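Local coordinates for NAD-dependent epimerase/dehydratase domain-containing protein (Ruegeria pomeroyi DSS-3, PDB 3IUS) that is of unknown function but, as an atypical short-chain dehydrogenase/reductase of the epimerase/dehydratase family, probably binds NAD in its Rossmann fold, at residues 13-18 and 157-162; 188-193 and 267-272. All coordinates share one frame; numbering follows the deposited sequence.

Contact 1 (13-18 and 157-162); sequences HGYTAR and PGRGPF
Tyr15 and the loop 157-162 meet through two quite different uses of one phenol, a hydrogen bond from its hydroxyl and a cation-pi stack on its ring. The polar part is short: Tyr15 OH donates to Pro157 O at 2.6 Å. This oxygen lies in the plane of the phenol at the ring edge, yet the hydroxyl stands 39° out of the carbonyl plane, so the bond does not use a lone-pair direction. At the same end of the ring, Pro157 CD packs 3.5 Å from Tyr15 OH.

The cationic part comes from Arg159, whose guanidinium lies almost flat on the ring. Arg159 CZ sits 4.1 Å from the ring centroid, and the two planes differ by 23°. The guanidinium reaches back over the CB end of the tyrosine, with Arg159 NH2 3.5 Å from Tyr15 CB and NH1 3.7 Å from Tyr15 CD2. The two side chains run past each other in opposite directions, and a bend at chi3 (-69°) in the otherwise extended arginine turns its flat end onto the ring. Nearer the loop, Arg159 CB packs against the hydroxyl end of the ring, 3.8 Å from Tyr15 OH.

Behind the tyrosine, in the turn from strand 7-11 into helix 15-24, Arg18 NE donates to His13 O at 2.9 Å; the His13 ring is hydrogen-bonded to Ser10, Ser21 and Ser47 outside the segment. Gly14 and Ala17 fit a GxGxxA pattern, consistent with the dinucleotide-binding turn of a Rossmann fold.

Chemically, the stack gives an exposed arginine an aromatic surface to lie on, while the hydroxyl bond fixes the far end of the same ring; together they tie this turn to the loop after strand 146-155 at the protein surface.

Contact 2 (188-193 and 267-272); sequences IAQVLA and RLKYPN
Helix 185-197, which packs against the central parallel sheet, presents Gln190 to the loop 267-272 that leads into helix 273-282. Gln190 NE2 donates to Arg267 O at 3.0 Å, nearly straight at 165°. The acceptor lies close to the amide plane of the glutamine, whereas the donor sits well above the carbonyl plane of Arg267. The main acceptor of Gln190 NE2, however, is Asp187 OD1, one turn back, which also takes Lys269 N, while OD2 takes Tyr270 N. With CG anti to the carbonyl carbon (chi1 -85°) and the chain extended beyond it, the amide is carried outward to the loop. On the other branch of the amide, Gln190 OE1 accepts from a water 2.8 Å away, and that water in turn accepts from Arg267 N at 2.9 Å.

In the wider Rossmann architecture, away from the loop, Ile188, Val191 and Leu192 of this helix rest on strand 146-155. Replacing Gln190 by an alanine would probably leave Arg267 O and Asp187 without the amide and the bridging water without its acceptor. The Lys269 side chain crosses the glutamine, its CG 3.6 Å from Gln190 NE2; Lys269 NZ stands over the face of the amide, 3.1 Å from Gln190 CD, which is why its approach to OE1 has too poor an angle for a hydrogen bond.

How the contacts relate
Contact 1 closes before contact 2 opens along the chain, and their centres lie about 14 Å apart. They are joined by the packing of helix 15-24 on helix 185-197, where Thr16 CG2 touches Ile188 CG2 at 3.6 Å. Val185, at the start of the second helix, also meets Tyr15 and Pro157, so this helix supplies one side of contact 2 and borders contact 1. Both helices flank the parallel sheet, whose strand 146-155 leads into the loop of contact 1 and supports helix 185-197. Each contact joins a loop to a helix of the Rossmann framework, contact 1 beside the probable cofactor-binding turn and contact 2 where the C-terminal loop 267-272 meets helix 185-197.

Contact 1 (13-18 and 157-162)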
ATOM      1  N   HIS A  13       3.498  -3.670  11.188  1.00 19.86           N
ATOM      2  CA  HIS A  13       2.102  -4.084  11.130  1.00 19.76           C
ATOM      3  C   HIS A  13       1.177  -2.892  11.347  1.00 21.13           C
ATOM      4  O   HIS A  13       0.719  -2.648  12.463  1.00 22.22           O
ATOM      5  CB  HIS A  13       1.845  -5.126  12.213  1.00 18.57           C
ATOM      6  CG  HIS A  13       0.560  -5.876  12.045  1.00 24.00           C
ATOM      7  ND1 HIS A  13       0.429  -6.943  11.181  1.00 23.29           N
ATOM      8  CD2 HIS A  13      -0.642  -5.733  12.651  1.00 21.75           C
ATOM      9  CE1 HIS A  13      -0.803  -7.415  11.253  1.00 23.20           C
ATOM     10  NE2 HIS A  13      -1.473  -6.700  12.138  1.00 18.88           N
ATOM     11  N   GLY A  14       0.898  -2.158  10.275  1.00 18.01           N
ATOM     12  CA  GLY A  14       0.102  -0.946  10.370  1.00 26.24           C
ATOM     13  C   GLY A  14      -1.276  -1.063   9.744  1.00 24.27           C
ATOM     14  O   GLY A  14      -1.884  -2.130   9.747  1.00 18.30           O
ATOM     15  N   TYR A  15      -1.755   0.049   9.199  1.00 25.91           N
ATOM     16  CA  TYR A  15      -3.106   0.147   8.659  1.00 26.61           C
ATOM     17  C   TYR A  15      -3.484  -1.021   7.746  1.00 24.46           C
ATOM     18  O   TYR A  15      -4.490  -1.694   7.975  1.00 21.58           O
ATOM     19  CB  TYR A  15      -3.283   1.485   7.932  1.00 26.81           C
ATOM     20  CG  TYR A  15      -4.694   1.736   7.451  1.00 23.09           C
ATOM     21  CD1 TYR A  15      -5.691   2.132   8.337  1.00 27.27           C
ATOM     22  CD2 TYR A  15      -5.027   1.578   6.116  1.00 20.10           C
ATOM     23  CE1 TYR A  15      -6.988   2.355   7.897  1.00 30.81           C
ATOM     24  CE2 TYR A  15      -6.314   1.796   5.667  1.00 23.56           C
ATOM     25  CZ  TYR A  15      -7.290   2.187   6.558  1.00 25.73           C
ATOM     26  OH  TYR A  15      -8.569   2.402   6.103  1.00 21.53           O
ATOM     27  N   THR A  16      -2.667  -1.260   6.724  1.00 16.93           N
ATOM     28  CA  THR A  16      -2.938  -2.303   5.739  1.00 20.26           C
ATOM     29  C   THR A  16      -2.828  -3.709   6.321  1.00 18.44           C
ATOM     30  O   THR A  16      -3.740  -4.520   6.172  1.00 17.36           O
ATOM     31  CB  THR A  16      -2.000  -2.174   4.521  1.00 21.29           C
ATOM     32  OG1 THR A  16      -2.305  -0.964   3.818  1.00 23.92           O
ATOM     33  CG2 THR A  16      -2.157  -3.357   3.576  1.00 18.15           C
ATOM     34  N   ALA A  17      -1.710  -3.999   6.976  1.00 17.22           N
ATOM     35  CA  ALA A  17      -1.466  -5.334   7.520  1.00 17.06           C
ATOM     36  C   ALA A  17      -2.511  -5.744   8.566  1.00 18.88           C
ATOM     37  O   ALA A  17      -2.818  -6.922   8.716  1.00 17.37           O
ATOM     38  CB  ALA A  17      -0.055  -5.416   8.104  1.00 17.28           C
ATOM     39  N   ARG A  18      -3.060  -4.766   9.283  1.00 17.50           N
ATOM     40  CA  ARG A  18      -4.081  -5.041  10.293  1.00 17.74           C
ATOM     41  C   ARG A  18      -5.397  -5.526   9.691  1.00 17.51           C
ATOM     42  O   ARG A  18      -6.077  -6.368  10.279  1.00 17.63           O
ATOM     43  CB  ARG A  18      -4.306  -3.818  11.187  1.00 18.04           C
ATOM     44  CG  ARG A  18      -3.152  -3.586  12.141  1.00 18.37           C
ATOM     45  CD  ARG A  18      -3.219  -2.230  12.804  1.00 20.49           C
ATOM     46  NE  ARG A  18      -1.904  -1.853  13.312  1.00 21.74           N
ATOM     47  CZ  ARG A  18      -1.653  -0.755  14.014  1.00 27.51           C
ATOM     48  NH1 ARG A  18      -2.638   0.087  14.303  1.00 27.94           N
ATOM     49  NH2 ARG A  18      -0.416  -0.502  14.427  1.00 25.77           N
ATOM     50  N   PRO A 157     -11.733   2.571   5.754  1.00 24.50           N
ATOM     51  CA  PRO A 157     -12.316   3.012   7.025  1.00 26.22           C
ATOM     52  C   PRO A 157     -11.259   3.725   7.857  1.00 29.52           C
ATOM     53  O   PRO A 157     -10.149   3.215   7.984  1.00 31.04           O
ATOM     54  CB  PRO A 157     -12.717   1.697   7.701  1.00 25.04           C
ATOM     55  CG  PRO A 157     -12.860   0.717   6.588  1.00 26.38           C
ATOM     56  CD  PRO A 157     -11.831   1.113   5.570  1.00 23.30           C
ATOM     57  N   GLY A 158     -11.591   4.892   8.398  1.00 27.99           N
ATOM     58  CA  GLY A 158     -10.654   5.625   9.228  1.00 32.15           C
ATOM     59  C   GLY A 158      -9.645   6.390   8.398  1.00 33.52           C
ATOM     60  O   GLY A 158      -8.929   7.247   8.911  1.00 34.49           O
ATOM     61  N   ARG A 159      -9.577   6.075   7.110  1.00 30.67           N
ATOM     62  CA  ARG A 159      -8.722   6.823   6.199  1.00 30.95           C
ATOM     63  C   ARG A 159      -9.515   7.264   4.972  1.00 27.52           C
ATOM     64  O   ARG A 159      -9.205   6.885   3.839  1.00 21.49           O
ATOM     65  CB  ARG A 159      -7.493   6.003   5.805  1.00 30.29           C
ATOM     66  CG  ARG A 159      -6.419   6.815   5.098  1.00 42.14           C
ATOM     67  CD  ARG A 159      -5.119   6.041   4.981  1.00 47.34           C
ATOM     68  NE  ARG A 159      -4.475   5.854   6.279  1.00 47.76           N
ATOM     69  CZ  ARG A 159      -3.399   5.099   6.468  1.00 45.94           C
ATOM     70  NH1 ARG A 159      -2.857   4.460   5.441  1.00 46.15           N
ATOM     71  NH2 ARG A 159      -2.871   4.978   7.679  1.00 42.39           N
ATOM     72  N   GLY A 160     -10.549   8.063   5.218  1.00 22.77           N
ATOM     73  CA  GLY A 160     -11.420   8.544   4.163  1.00 25.90           C
ATOM     74  C   GLY A 160     -11.553  10.051   4.210  1.00 34.26           C
ATOM     75  O   GLY A 160     -11.013  10.695   5.108  1.00 33.96           O
ATOM     76  N   PRO A 161     -12.291  10.623   3.249  1.00 35.61           N
ATOM     77  CA  PRO A 161     -12.365  12.073   3.078  1.00 34.67           C
ATOM     78  C   PRO A 161     -13.467  12.747   3.893  1.00 36.64           C
ATOM     79  O   PRO A 161     -13.500  13.976   3.948  1.00 40.99           O
ATOM     80  CB  PRO A 161     -12.660  12.199   1.589  1.00 35.15           C
ATOM     81  CG  PRO A 161     -13.592  11.053   1.337  1.00 33.63           C
ATOM     82  CD  PRO A 161     -13.146   9.929   2.269  1.00 32.14           C
ATOM     83  N   PHE A 162     -14.339  11.967   4.524  1.00 34.92           N
ATOM     84  CA  PHE A 162     -15.479  12.537   5.240  1.00 32.58           C
ATOM     85  C   PHE A 162     -15.096  13.138   6.591  1.00 43.80           C
ATOM     86  O   PHE A 162     -15.796  14.005   7.113  1.00 46.37           O
ATOM     87  CB  PHE A 162     -16.603  11.509   5.376  1.00 26.87           C
ATOM     88  CG  PHE A 162     -17.052  10.947   4.059  1.00 23.83           C
ATOM     89  CD1 PHE A 162     -17.875  11.679   3.224  1.00 20.82           C
ATOM     90  CD2 PHE A 162     -16.622   9.700   3.638  1.00 21.58           C
ATOM     91  CE1 PHE A 162     -18.275  11.175   2.008  1.00 18.85           C
ATOM     92  CE2 PHE A 162     -17.022   9.189   2.424  1.00 16.99           C
ATOM     93  CZ  PHE A 162     -17.845   9.923   1.603  1.00 19.82           C
TER

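Contact 2 (188-193 and 267-272)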
ATOM      1  N   ILE A 188      -6.655  -4.501  -1.069  1.00 17.84           N
ATOM      2  CA  ILE A 188      -5.280  -4.908  -0.813  1.00 22.47           C
ATOM      3  C   ILE A 188      -5.275  -6.240  -0.061  1.00 15.05           C
ATOM      4  O   ILE A 188      -4.512  -7.164  -0.389  1.00 15.67           O
ATOM      5  CB  ILE A 188      -4.504  -3.864   0.006  1.00 21.92           C
ATOM      6  CG1 ILE A 188      -4.513  -2.506  -0.704  1.00 18.34           C
ATOM      7  CG2 ILE A 188      -3.075  -4.354   0.238  1.00 17.76           C
ATOM      8  CD1 ILE A 188      -3.960  -1.351   0.145  1.00 21.85           C
ATOM      9  N   ALA A 189      -6.140  -6.347   0.944  1.00 17.29           N
ATOM     10  CA  ALA A 189      -6.235  -7.569   1.739  1.00 20.24           C
ATOM     11  C   ALA A 189      -6.570  -8.775   0.856  1.00 16.10           C
ATOM     12  O   ALA A 189      -6.010  -9.860   1.029  1.00 18.93           O
ATOM     13  CB  ALA A 189      -7.264  -7.405   2.852  1.00 20.49           C
ATOM     14  N   GLN A 190      -7.475  -8.566  -0.099  1.00 16.51           N
ATOM     15  CA  GLN A 190      -7.848  -9.597  -1.058  1.00 19.59           C
ATOM     16  C   GLN A 190      -6.645 -10.078  -1.855  1.00 16.35           C
ATOM     17  O   GLN A 190      -6.416 -11.281  -2.006  1.00 14.68           O
ATOM     18  CB  GLN A 190      -8.898  -9.067  -2.036  1.00 22.96           C
ATOM     19  CG  GLN A 190     -10.327  -9.169  -1.554  1.00 27.58           C
ATOM     20  CD  GLN A 190     -11.308  -9.245  -2.712  1.00 30.39           C
ATOM     21  OE1 GLN A 190     -11.931 -10.279  -2.943  1.00 35.67           O
ATOM     22  NE2 GLN A 190     -11.430  -8.155  -3.457  1.00 24.49           N
ATOM     23  N   VAL A 191      -5.887  -9.125  -2.383  1.00 19.63           N
ATOM     24  CA  VAL A 191      -4.718  -9.440  -3.197  1.00 21.28           C
ATOM     25  C   VAL A 191      -3.672 -10.230  -2.407  1.00 17.16           C
ATOM     26  O   VAL A 191      -3.169 -11.267  -2.867  1.00 16.41           O
ATOM     27  CB  VAL A 191      -4.092  -8.154  -3.785  1.00 16.49           C
ATOM     28  CG1 VAL A 191      -2.725  -8.446  -4.398  1.00 15.18           C
ATOM     29  CG2 VAL A 191      -5.035  -7.529  -4.811  1.00 16.23           C
ATOM     30  N   LEU A 192      -3.348  -9.739  -1.216  1.00 14.83           N
ATOM     31  CA  LEU A 192      -2.371 -10.401  -0.358  1.00 18.69           C
ATOM     32  C   LEU A 192      -2.797 -11.833  -0.063  1.00 21.07           C
ATOM     33  O   LEU A 192      -2.009 -12.777  -0.209  1.00 16.20           O
ATOM     34  CB  LEU A 192      -2.174  -9.610   0.939  1.00 18.57           C
ATOM     35  CG  LEU A 192      -1.458  -8.272   0.740  1.00 20.28           C
ATOM     36  CD1 LEU A 192      -1.349  -7.478   2.056  1.00 15.66           C
ATOM     37  CD2 LEU A 192      -0.082  -8.504   0.120  1.00 16.84           C
ATOM     38  N   ALA A 193      -4.055 -11.994   0.331  1.00 17.68           N
ATOM     39  CA  ALA A 193      -4.592 -13.321   0.597  1.00 21.74           C
ATOM     40  C   ALA A 193      -4.506 -14.199  -0.652  1.00 18.46           C
ATOM     41  O   ALA A 193      -4.063 -15.353  -0.580  1.00 20.76           O
ATOM     42  CB  ALA A 193      -6.028 -13.225   1.108  1.00 17.25           C
ATOM     43  N   ARG A 267     -11.196 -10.151  -7.665  1.00 14.63           N
ATOM     44  CA  ARG A 267     -12.247  -9.313  -8.201  1.00 16.78           C
ATOM     45  C   ARG A 267     -12.478  -8.163  -7.226  1.00 17.19           C
ATOM     46  O   ARG A 267     -12.918  -8.370  -6.096  1.00 18.45           O
ATOM     47  CB  ARG A 267     -13.530 -10.117  -8.431  1.00 20.08           C
ATOM     48  CG  ARG A 267     -14.618  -9.320  -9.114  1.00 25.87           C
ATOM     49  CD  ARG A 267     -15.680 -10.196  -9.779  1.00 30.01           C
ATOM     50  NE  ARG A 267     -16.499  -9.391 -10.681  1.00 23.89           N
ATOM     51  CZ  ARG A 267     -17.396  -8.501 -10.269  1.00 25.20           C
ATOM     52  NH1 ARG A 267     -18.090  -7.795 -11.149  1.00 21.92           N
ATOM     53  NH2 ARG A 267     -17.607  -8.324  -8.972  1.00 25.46           N
ATOM     54  N   LEU A 268     -12.156  -6.953  -7.669  1.00 16.57           N
ATOM     55  CA  LEU A 268     -12.216  -5.776  -6.812  1.00 18.71           C
ATOM     56  C   LEU A 268     -13.590  -5.554  -6.181  1.00 17.57           C
ATOM     57  O   LEU A 268     -14.615  -5.578  -6.866  1.00 17.13           O
ATOM     58  CB  LEU A 268     -11.805  -4.531  -7.595  1.00 15.75           C
ATOM     59  CG  LEU A 268     -10.406  -4.484  -8.210  1.00 17.82           C
ATOM     60  CD1 LEU A 268     -10.205  -3.130  -8.906  1.00 18.71           C
ATOM     61  CD2 LEU A 268      -9.339  -4.735  -7.147  1.00 16.43           C
ATOM     62  N   LYS A 269     -13.592  -5.340  -4.869  1.00 15.55           N
ATOM     63  CA  LYS A 269     -14.805  -4.986  -4.137  1.00 14.42           C
ATOM     64  C   LYS A 269     -15.171  -3.550  -4.455  1.00 15.00           C
ATOM     65  O   LYS A 269     -16.349  -3.186  -4.499  1.00 19.17           O
ATOM     66  CB  LYS A 269     -14.584  -5.105  -2.626  1.00 20.45           C
ATOM     67  CG  LYS A 269     -14.394  -6.514  -2.099  1.00 30.22           C
ATOM     68  CD  LYS A 269     -13.995  -6.477  -0.625  1.00 39.44           C
ATOM     69  CE  LYS A 269     -14.245  -7.811   0.069  1.00 44.62           C
ATOM     70  NZ  LYS A 269     -13.338  -8.896  -0.407  1.00 47.68           N
ATOM     71  N   TYR A 270     -14.151  -2.726  -4.653  1.00 17.36           N
ATOM     72  CA  TYR A 270     -14.361  -1.310  -4.928  1.00 18.39           C
ATOM     73  C   TYR A 270     -13.555  -0.890  -6.155  1.00 14.04           C
ATOM     74  O   TYR A 270     -12.458  -0.356  -6.033  1.00 14.08           O
ATOM     75  CB  TYR A 270     -13.987  -0.455  -3.714  1.00 19.47           C
ATOM     76  CG  TYR A 270     -14.644  -0.900  -2.424  1.00 18.75           C
ATOM     77  CD1 TYR A 270     -15.985  -0.633  -2.177  1.00 18.10           C
ATOM     78  CD2 TYR A 270     -13.921  -1.571  -1.449  1.00 18.62           C
ATOM     79  CE1 TYR A 270     -16.593  -1.039  -0.996  1.00 20.83           C
ATOM     80  CE2 TYR A 270     -14.520  -1.981  -0.264  1.00 19.81           C
ATOM     81  CZ  TYR A 270     -15.854  -1.707  -0.043  1.00 21.05           C
ATOM     82  OH  TYR A 270     -16.446  -2.111   1.135  1.00 25.28           O
ATOM     83  N   PRO A 271     -14.107  -1.135  -7.352  1.00 19.49           N
ATOM     84  CA  PRO A 271     -13.429  -0.875  -8.630  1.00 19.15           C
ATOM     85  C   PRO A 271     -13.100   0.593  -8.866  1.00 13.68           C
ATOM     86  O   PRO A 271     -12.214   0.902  -9.659  1.00 13.55           O
ATOM     87  CB  PRO A 271     -14.455  -1.356  -9.669  1.00 22.48           C
ATOM     88  CG  PRO A 271     -15.756  -1.371  -8.927  1.00 18.55           C
ATOM     89  CD  PRO A 271     -15.390  -1.820  -7.560  1.00 16.73           C
ATOM     90  N   ASN A 272     -13.806   1.489  -8.184  1.00 13.89           N
ATOM     91  CA  ASN A 272     -13.571   2.917  -8.352  1.00 18.86           C
ATOM     92  C   ASN A 272     -13.916   3.708  -7.098  1.00 15.51           C
ATOM     93  O   ASN A 272     -14.554   3.185  -6.179  1.00 14.41           O
ATOM     94  CB  ASN A 272     -14.317   3.466  -9.581  1.00 19.22           C
ATOM     95  CG  ASN A 272     -15.831   3.442  -9.420  1.00 16.34           C
ATOM     96  OD1 ASN A 272     -16.409   4.262  -8.692  1.00 15.58           O
ATOM     97  ND2 ASN A 272     -16.488   2.525 -10.126  1.00 15.05           N
TER
HETATM   98  O   HOH W   1     -11.832 -11.738  -5.351  1.00 34.34           O